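Local coordinates for Lmo0135 protein (Listeria monocytogenes EGD-e, PDB 5ISU) that is probably the extracellular substrate-binding component of an ABC transporter, likely one that takes up peptides, at residues 314-320 with 453-459. Residues are numbered along the deposited sequence; the frame is centred on the assembly and turned at random.
Sequences TDKVETY and QNTIADD
A loop packs on the C-terminal end of helix 442-458 at the surface of this family 5 solute-binding protein: the irregular segment 314-320, leading toward helix 324-334, sets Val317 against Ala457 in the middle, with Thr314 bonded to Gln453 at one end and Tyr320 bonded to Ala457 at the other. At the C-terminal turn of the helix, the phenol OH of Tyr320 donates to the carbonyl O of Ala457 at 2.8 Å. That oxygen lies at the ring edge, in the ring plane, and the donor sits 18° from the carbonyl plane. With chi1 at -56°, CG of Tyr320 stands opposite its own carbonyl carbon, and the ring reaches across to the helix. CG of Glu318 lies over one face, 3.6 Å above the ring centre; the same side chain bends at chi2 to let OE2 accept from Tyr320 N. Tyr281 of helix 273-281 meets the ring edge-to-face.

At the other end, Gln453 extends its chain beyond CG and receives the backbone N of Thr314 on OE1 at 3.2 Å, in the carbonyl plane and on a lone pair. OE1 also bonds Ser304, while NE2 bonds the carbonyls of Tyr312 and Tyr449, which fixes the amide's rotation. Thr314 OG1 accepts from Lys316 N in an ST turn, and its CG2 lies against the glutamine amide.

Between these polar ends, CB of Val317 meets CB of Ala457 at 3.8 Å, and CG1 packs against CB of Gln453. Ala457 CB also approaches Glu318 O, at 3.5 Å. Alongside, a water accepts from Glu318 N and donates to Asp458 OD1. The loop is thus joined to the helix by two direct hydrogen bonds, one on either side of a small apolar contact, and by one water bridge.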
loop_
_atom_site.group_PDB
_atom_site.type_symbol
_atom_site.label_atom_id
_atom_site.label_comp_id
_atom_site.label_asym_id
_atom_site.label_seq_id
_atom_site.Cartn_x
_atom_site.Cartn_y
_atom_site.Cartn_z
ATOM N N THR A 314 -7.729 15.589 4.912
ATOM C CA THR A 314 -7.757 16.806 5.738
ATOM C C THR A 314 -7.384 16.411 7.158
ATOM O O THR A 314 -7.858 15.400 7.651
ATOM C CB THR A 314 -9.108 17.566 5.732
ATOM O OG1 THR A 314 -9.019 18.693 6.617
ATOM C CG2 THR A 314 -10.257 16.700 6.206
ATOM N N ASP A 315 -6.524 17.201 7.805
ATOM C CA ASP A 315 -6.128 16.926 9.195
ATOM C C ASP A 315 -7.022 17.670 10.188
ATOM O O ASP A 315 -6.738 17.675 11.392
ATOM C CB ASP A 315 -4.638 17.258 9.448
ATOM C CG ASP A 315 -4.328 18.769 9.393
ATOM O OD1 ASP A 315 -5.252 19.611 9.278
ATOM O OD2 ASP A 315 -3.131 19.113 9.476
ATOM N N LYS A 316 -8.099 18.288 9.690
ATOM C CA LYS A 316 -9.024 19.034 10.523
ATOM C C LYS A 316 -10.193 18.160 10.961
ATOM O O LYS A 316 -11.346 18.415 10.621
ATOM C CB LYS A 316 -9.539 20.253 9.756
ATOM C CG LYS A 316 -8.449 21.168 9.253
ATOM C CD LYS A 316 -9.048 22.313 8.473
ATOM C CE LYS A 316 -7.967 23.215 7.923
ATOM N NZ LYS A 316 -8.586 24.318 7.155
ATOM N N VAL A 317 -9.884 17.115 11.714
ATOM C CA VAL A 317 -10.899 16.211 12.248
ATOM C C VAL A 317 -10.649 16.100 13.746
ATOM O O VAL A 317 -9.593 16.505 14.225
ATOM C CB VAL A 317 -10.851 14.790 11.588
ATOM C CG1 VAL A 317 -11.221 14.863 10.121
ATOM C CG2 VAL A 317 -9.489 14.120 11.750
ATOM N N GLU A 318 -11.606 15.553 14.483
ATOM C CA GLU A 318 -11.418 15.389 15.918
ATOM C C GLU A 318 -10.298 14.362 16.152
ATOM O O GLU A 318 -10.293 13.299 15.523
ATOM C CB GLU A 318 -12.717 14.961 16.620
ATOM C CG GLU A 318 -12.571 14.775 18.137
ATOM C CD GLU A 318 -11.949 15.984 18.834
ATOM O OE1 GLU A 318 -12.350 17.140 18.522
ATOM O OE2 GLU A 318 -11.060 15.779 19.701
ATOM N N THR A 319 -9.357 14.692 17.041
ATOM C CA THR A 319 -8.235 13.816 17.332
ATOM C C THR A 319 -8.160 13.346 18.775
ATOM O O THR A 319 -7.292 12.536 19.098
ATOM C CB THR A 319 -6.889 14.440 16.880
ATOM O OG1 THR A 319 -6.760 15.775 17.385
ATOM C CG2 THR A 319 -6.841 14.495 15.392
ATOM N N TYR A 320 -9.067 13.819 19.626
ATOM C CA TYR A 320 -9.130 13.387 21.023
ATOM C C TYR A 320 -7.802 13.535 21.729
ATOM O O TYR A 320 -7.288 12.570 22.291
ATOM C CB TYR A 320 -9.598 11.931 21.108
ATOM C CG TYR A 320 -10.915 11.712 20.426
ATOM C CD1 TYR A 320 -12.093 12.001 21.086
ATOM C CD2 TYR A 320 -10.989 11.243 19.119
ATOM C CE1 TYR A 320 -13.316 11.847 20.485
ATOM C CE2 TYR A 320 -12.225 11.062 18.507
ATOM C CZ TYR A 320 -13.386 11.369 19.213
ATOM O OH TYR A 320 -14.636 11.228 18.689
ATOM N N GLN A 453 -14.668 11.592 6.686
ATOM C CA GLN A 453 -13.535 11.702 7.619
ATOM C C GLN A 453 -14.031 12.230 8.956
ATOM O O GLN A 453 -13.648 11.730 10.014
ATOM C CB GLN A 453 -12.400 12.592 7.050
ATOM C CG GLN A 453 -11.692 12.009 5.825
ATOM C CD GLN A 453 -10.661 12.951 5.232
ATOM O OE1 GLN A 453 -9.514 13.045 5.705
ATOM N NE2 GLN A 453 -11.055 13.645 4.178
ATOM N N ASN A 454 -14.892 13.236 8.906
ATOM C CA ASN A 454 -15.483 13.787 10.123
ATOM C C ASN A 454 -16.362 12.797 10.878
ATOM O O ASN A 454 -16.251 12.705 12.098
ATOM C CB ASN A 454 -16.222 15.099 9.833
ATOM C CG ASN A 454 -15.266 16.279 9.776
ATOM O OD1 ASN A 454 -15.088 16.922 8.743
ATOM N ND2 ASN A 454 -14.590 16.517 10.880
ATOM N N THR A 455 -17.184 12.015 10.173
ATOM C CA THR A 455 -18.056 11.050 10.861
ATOM C C THR A 455 -17.241 9.947 11.529
ATOM O O THR A 455 -17.486 9.606 12.685
ATOM C CB THR A 455 -19.096 10.425 9.928
ATOM O OG1 THR A 455 -19.829 11.461 9.261
ATOM C CG2 THR A 455 -20.072 9.539 10.713
ATOM N N ILE A 456 -16.264 9.401 10.817
ATOM C CA ILE A 456 -15.402 8.361 11.386
ATOM C C ILE A 456 -14.680 8.856 12.649
ATOM O O ILE A 456 -14.587 8.124 13.659
ATOM C CB ILE A 456 -14.369 7.854 10.338
ATOM C CG1 ILE A 456 -15.071 7.070 9.208
ATOM C CG2 ILE A 456 -13.285 6.996 10.984
ATOM C CD1 ILE A 456 -15.873 5.865 9.659
ATOM N N ALA A 457 -14.156 10.079 12.587
ATOM C CA ALA A 457 -13.447 10.658 13.726
ATOM C C ALA A 457 -14.431 10.944 14.859
ATOM O O ALA A 457 -14.187 10.568 15.992
ATOM C CB ALA A 457 -12.703 11.929 13.324
ATOM N N ASP A 458 -15.550 11.589 14.545
ATOM C CA ASP A 458 -16.579 11.868 15.559
ATOM C C ASP A 458 -17.093 10.607 16.252
ATOM O O ASP A 458 -17.282 10.627 17.455
ATOM C CB ASP A 458 -17.753 12.629 14.967
ATOM C CG ASP A 458 -17.375 14.028 14.510
ATOM O OD1 ASP A 458 -16.350 14.562 14.969
ATOM O OD2 ASP A 458 -18.122 14.605 13.694
ATOM N N ASP A 459 -17.270 9.507 15.522
ATOM C CA ASP A 459 -17.762 8.248 16.143
ATOM C C ASP A 459 -16.664 7.363 16.729
ATOM O O ASP A 459 -16.943 6.240 17.206
ATOM C CB ASP A 459 -18.626 7.436 15.161
ATOM C CG ASP A 459 -20.017 8.021 14.977
ATOM O OD1 ASP A 459 -20.319 9.038 15.628
ATOM O OD2 ASP A 459 -20.813 7.451 14.194
HETATM O O HOH W 1 -14.164 15.328 13.277
#